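Local coordinates for cysteine desulfurase (Stenotrophomonas maltophilia, PDB 6WCI), which probably removes sulfur from L-cysteine with the help of pyridoxal 5'-phosphate, giving L-alanine and a sulfur for transfer to a carrier, at residues Val109-Gly113 with Thr114-Ile118; Ala289-Lys292 with Phe293-Gly296. All blocks are in the same frame, centred on the assembly; numbering follows the deposited sequence.

How the interactions relate
Interaction 1 and interaction 2 lie with their centres about 12 Å apart and touch. Glu294 OE2 accepts a probable hydrogen bond from Leu110 N at 2.9 Å, tying the 289-296 loop to strand 108-111, an edge strand of the seven-stranded sheet within this chain. Val109 adds packing beside that bond: its CG1 meets Phe293 CB at 3.7 Å. The two differ in their relation to the active site. Interaction 1 opens the helix whose Thr115 bonds phosphate oxygen OP3 of the cofactor-lysine adduct at position 246; interaction 2 packs against that strand through Pro290, Phe293 and Glu294, all touching Val109. Both reach the second subunit, where Gly296 of one chain packs on Thr115 of the other.

Interaction 1. Residues Val109-Gly113 with Thr114-Ile118; sequences VLCSG and TTFAI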
loop_
_atom_site.group_PDB
_atom_site.type_symbol
_atom_site.label_atom_id
_atom_site.label_comp_id
_atom_site.label_asym_id
_atom_site.label_seq_id
_atom_site.Cartn_x
_atom_site.Cartn_y
_atom_site.Cartn_z
ATOM N N VAL B 109 -8.338 -9.706 -5.229
ATOM C CA VAL B 109 -8.250 -8.351 -4.705
ATOM C C VAL B 109 -6.783 -8.005 -4.501
ATOM O O VAL B 109 -6.063 -8.726 -3.805
ATOM C CB VAL B 109 -9.033 -8.228 -3.387
ATOM C CG1 VAL B 109 -8.948 -6.808 -2.844
ATOM C CG2 VAL B 109 -10.494 -8.658 -3.587
ATOM N N LEU B 110 -6.339 -6.899 -5.103
ATOM C CA LEU B 110 -4.958 -6.445 -4.990
ATOM C C LEU B 110 -4.828 -5.510 -3.791
ATOM O O LEU B 110 -5.667 -4.626 -3.600
ATOM C CB LEU B 110 -4.523 -5.733 -6.276
ATOM C CG LEU B 110 -4.707 -6.517 -7.585
ATOM C CD1 LEU B 110 -4.357 -5.688 -8.800
ATOM C CD2 LEU B 110 -3.859 -7.794 -7.566
ATOM N N CYS B 111 -3.787 -5.713 -2.981
ATOM C CA CYS B 111 -3.587 -4.916 -1.773
ATOM C C CYS B 111 -2.087 -4.859 -1.458
ATOM O O CYS B 111 -1.254 -5.313 -2.242
ATOM C CB CYS B 111 -4.420 -5.493 -0.627
ATOM S SG CYS B 111 -4.064 -7.241 -0.324
ATOM N N SER B 112 -1.738 -4.289 -0.305
ATOM C CA SER B 112 -0.360 -3.910 -0.022
ATOM C C SER B 112 0.483 -5.041 0.561
ATOM O O SER B 112 1.649 -4.804 0.885
ATOM C CB SER B 112 -0.326 -2.712 0.931
ATOM O OG SER B 112 -0.950 -3.032 2.155
ATOM N N GLY B 113 -0.068 -6.238 0.688
ATOM C CA GLY B 113 0.655 -7.378 1.227
ATOM C C GLY B 113 -0.297 -8.381 1.848
ATOM O O GLY B 113 -1.509 -8.170 1.933
ATOM N N THR B 114 0.278 -9.503 2.285
ATOM C CA THR B 114 -0.509 -10.515 2.984
ATOM C C THR B 114 -1.214 -9.920 4.189
ATOM O O THR B 114 -2.385 -10.227 4.451
ATOM C CB THR B 114 0.394 -11.665 3.428
ATOM O OG1 THR B 114 0.641 -12.539 2.319
ATOM C CG2 THR B 114 -0.248 -12.458 4.575
ATOM N N THR B 115 -0.506 -9.077 4.941
ATOM C CA THR B 115 -1.059 -8.531 6.173
ATOM C C THR B 115 -2.386 -7.829 5.907
ATOM O O THR B 115 -3.384 -8.075 6.593
ATOM C CB THR B 115 -0.050 -7.573 6.803
ATOM O OG1 THR B 115 1.183 -8.259 7.028
ATOM C CG2 THR B 115 -0.586 -7.044 8.121
ATOM N N PHE B 116 -2.422 -6.969 4.881
ATOM C CA PHE B 116 -3.676 -6.309 4.532
ATOM C C PHE B 116 -4.720 -7.319 4.076
ATOM O O PHE B 116 -5.895 -7.226 4.460
ATOM C CB PHE B 116 -3.449 -5.255 3.444
ATOM C CG PHE B 116 -4.660 -4.389 3.183
ATOM C CD1 PHE B 116 -5.758 -4.888 2.506
ATOM C CD2 PHE B 116 -4.700 -3.081 3.630
ATOM C CE1 PHE B 116 -6.878 -4.106 2.288
ATOM C CE2 PHE B 116 -5.813 -2.288 3.403
ATOM C CZ PHE B 116 -6.904 -2.800 2.735
ATOM N N ALA B 117 -4.321 -8.264 3.223
ATOM C CA ALA B 117 -5.241 -9.300 2.755
ATOM C C ALA B 117 -5.964 -9.994 3.911
ATOM O O ALA B 117 -7.183 -10.187 3.867
ATOM C CB ALA B 117 -4.477 -10.331 1.918
ATOM N N ILE B 118 -5.225 -10.396 4.952
ATOM C CA ILE B 118 -5.859 -11.118 6.055
ATOM C C ILE B 118 -6.754 -10.181 6.862
ATOM O O ILE B 118 -7.862 -10.550 7.260
ATOM C CB ILE B 118 -4.801 -11.814 6.935
ATOM C CG1 ILE B 118 -4.111 -12.939 6.155
ATOM C CG2 ILE B 118 -5.433 -12.396 8.201
ATOM C CD1 ILE B 118 -3.021 -13.684 6.955
HETATM O O HOH W 1 -0.156 -5.216 3.935
#
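The Phe116 ring meets two neighbours in this turn, Cys111 through CB and Ser112 through OG, and both approach the ring at a slant. Cys111 CB is the tighter approach, 3.5 Å from Phe116 CD1. The sulfur makes a slanting sulfur-aromatic contact, SG lying 5.2 Å from the Phe116 ring centroid and 63° off the ring normal. Set between the backbone N and the carbonyl carbon of Cys111, SG leaves CB on the side away from the bulk of the ring and lies 3.8 Å from Ala117 CB. Phe116 in turn swings CG opposite its own backbone N (chi1 -171°), which carries the ring back over the end of the strand; Leu270 of this chain and Leu270 of the second subunit also pack on it. This is the strand-to-helix turn of the fold type I, PLP-binding large domain: Gly113 is the N-cap of helix 114-126, and Thr115 OG1 in its first turn bonds the phosphate oxygen OP3 of the modified residue at position 246. Gly113 combines a positive phi with an extended psi, a conformation that leaves no room for a beta carbon beside the carbonyl oxygen of Ser112. The helix starts with a nearly straight bond from Ala117 N to Gly113 O (3.1 Å, 171°), the donor lying in the carbonyl plane. One water bridges the turn, accepting from Phe116 N at 3.0 Å and bonding Ser112 OG at 2.9 Å. Thr114 OG1 is held by Ser222 OG.

Interaction 2. Residues Ala289-Lys292 with Phe293-Gly296; sequences APHK and FEAG
Two successive i to i+3 backbone bonds curl residues 290-294 into a short 3-10 turn, with Phe293 N donating to Pro290 O (2.9 Å) and Glu294 N to His291 O (3.0 Å). Both are fairly straight at the hydrogen, but in each the donor stands above the carbonyl plane, 40° out of it for Pro290 and 65° for His291. The turn belongs to the loop between strand 285-286 and helix 300-316 in this class-V member of the fold type I PLP enzymes, and a cis peptide bond before Pro290 leads into it. The Lys292 chain lies alongside the Phe293 ring, both heading in one direction from the backbone. With CG opposite the backbone N and the rest of the chain extended, the lysine lays its methylenes along the phenyl ring: CG stands over the centre of one face in a CH-pi contact, 4.1 Å from the ring centroid, while CE comes to 3.7 Å from CZ of Phe293. Beyond the ring, NZ is held by the carbonyl oxygens of Met266 and Leu263, which fixes the far end of the chain. Ala289 CB meets the ring at its edge, near the ring plane, and Leu263 also packs on Phe293. On another part of the turn, Glu294 extends alongside the backbone, OE2 beside Pro290 CB and OE1 near the His291 ring. Its carboxylate plane is turned 83° from the imidazole. The charge of Glu294 is met by Arg94 in a salt bridge to OE2, an oxygen that also receives Leu110 N, so two donors grip it in a buried setting. His291 NE2 bonds Glu91 OE2, while the neighbouring ring carbon CD2 of His291 lies 3.4 Å from Glu294 OE1.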
loop_
_atom_site.group_PDB
_atom_site.type_symbol
_atom_site.label_atom_id
_atom_site.label_comp_id
_atom_site.label_asym_id
_atom_site.label_seq_id
_atom_site.Cartn_x
_atom_site.Cartn_y
_atom_site.Cartn_z
ATOM N N ALA B 289 -16.986 -6.611 -6.628
ATOM C CA ALA B 289 -15.643 -7.130 -6.490
ATOM C C ALA B 289 -15.011 -7.272 -7.874
ATOM O O ALA B 289 -15.702 -7.574 -8.854
ATOM C CB ALA B 289 -15.669 -8.492 -5.783
ATOM N N PRO B 290 -13.686 -7.099 -7.983
ATOM C CA PRO B 290 -12.781 -6.847 -6.853
ATOM C C PRO B 290 -12.628 -5.371 -6.449
ATOM O O PRO B 290 -12.158 -5.110 -5.341
ATOM C CB PRO B 290 -11.442 -7.390 -7.366
ATOM C CG PRO B 290 -11.484 -7.114 -8.849
ATOM C CD PRO B 290 -12.952 -7.333 -9.242
ATOM N N HIS B 291 -12.978 -4.433 -7.339
ATOM C CA HIS B 291 -12.743 -3.013 -7.058
ATOM C C HIS B 291 -13.500 -2.533 -5.827
ATOM O O HIS B 291 -13.073 -1.562 -5.193
ATOM C CB HIS B 291 -13.125 -2.165 -8.268
ATOM C CG HIS B 291 -12.229 -2.381 -9.442
ATOM N ND1 HIS B 291 -12.565 -3.208 -10.491
ATOM C CD2 HIS B 291 -10.992 -1.906 -9.715
ATOM C CE1 HIS B 291 -11.577 -3.221 -11.369
ATOM N NE2 HIS B 291 -10.612 -2.440 -10.921
ATOM N N LYS B 292 -14.604 -3.197 -5.484
ATOM C CA LYS B 292 -15.310 -3.025 -4.221
ATOM C C LYS B 292 -14.360 -2.936 -3.030
ATOM O O LYS B 292 -14.635 -2.214 -2.065
ATOM C CB LYS B 292 -16.290 -4.192 -4.046
ATOM C CG LYS B 292 -17.129 -4.192 -2.782
ATOM C CD LYS B 292 -18.027 -5.428 -2.774
ATOM C CE LYS B 292 -18.844 -5.541 -1.503
ATOM N NZ LYS B 292 -19.716 -6.734 -1.566
ATOM N N PHE B 293 -13.241 -3.667 -3.087
ATOM C CA PHE B 293 -12.309 -3.768 -1.971
ATOM C C PHE B 293 -10.976 -3.074 -2.245
ATOM O O PHE B 293 -10.039 -3.235 -1.458
ATOM C CB PHE B 293 -12.088 -5.244 -1.586
ATOM C CG PHE B 293 -13.347 -5.944 -1.137
ATOM C CD1 PHE B 293 -13.907 -5.669 0.108
ATOM C CD2 PHE B 293 -13.987 -6.851 -1.968
ATOM C CE1 PHE B 293 -15.093 -6.306 0.525
ATOM C CE2 PHE B 293 -15.161 -7.498 -1.568
ATOM C CZ PHE B 293 -15.722 -7.218 -0.314
ATOM N N GLU B 294 -10.886 -2.270 -3.311
ATOM C CA GLU B 294 -9.682 -1.521 -3.683
ATOM C C GLU B 294 -10.036 -0.033 -3.712
ATOM O O GLU B 294 -10.437 0.501 -4.751
ATOM C CB GLU B 294 -9.130 -2.007 -5.049
ATOM C CG GLU B 294 -8.663 -3.481 -5.045
ATOM C CD GLU B 294 -8.661 -4.117 -6.433
ATOM O OE1 GLU B 294 -8.989 -3.412 -7.415
ATOM O OE2 GLU B 294 -8.345 -5.327 -6.542
ATOM N N ALA B 295 -9.882 0.638 -2.574
ATOM C CA ALA B 295 -10.280 2.037 -2.440
ATOM C C ALA B 295 -9.109 2.955 -2.776
ATOM O O ALA B 295 -7.981 2.711 -2.338
ATOM C CB ALA B 295 -10.792 2.318 -1.023
ATOM N N GLY B 296 -9.374 4.003 -3.570
ATOM C CA GLY B 296 -8.356 5.001 -3.841
ATOM C C GLY B 296 -7.324 4.537 -4.864
ATOM O O GLY B 296 -7.402 3.448 -5.434
#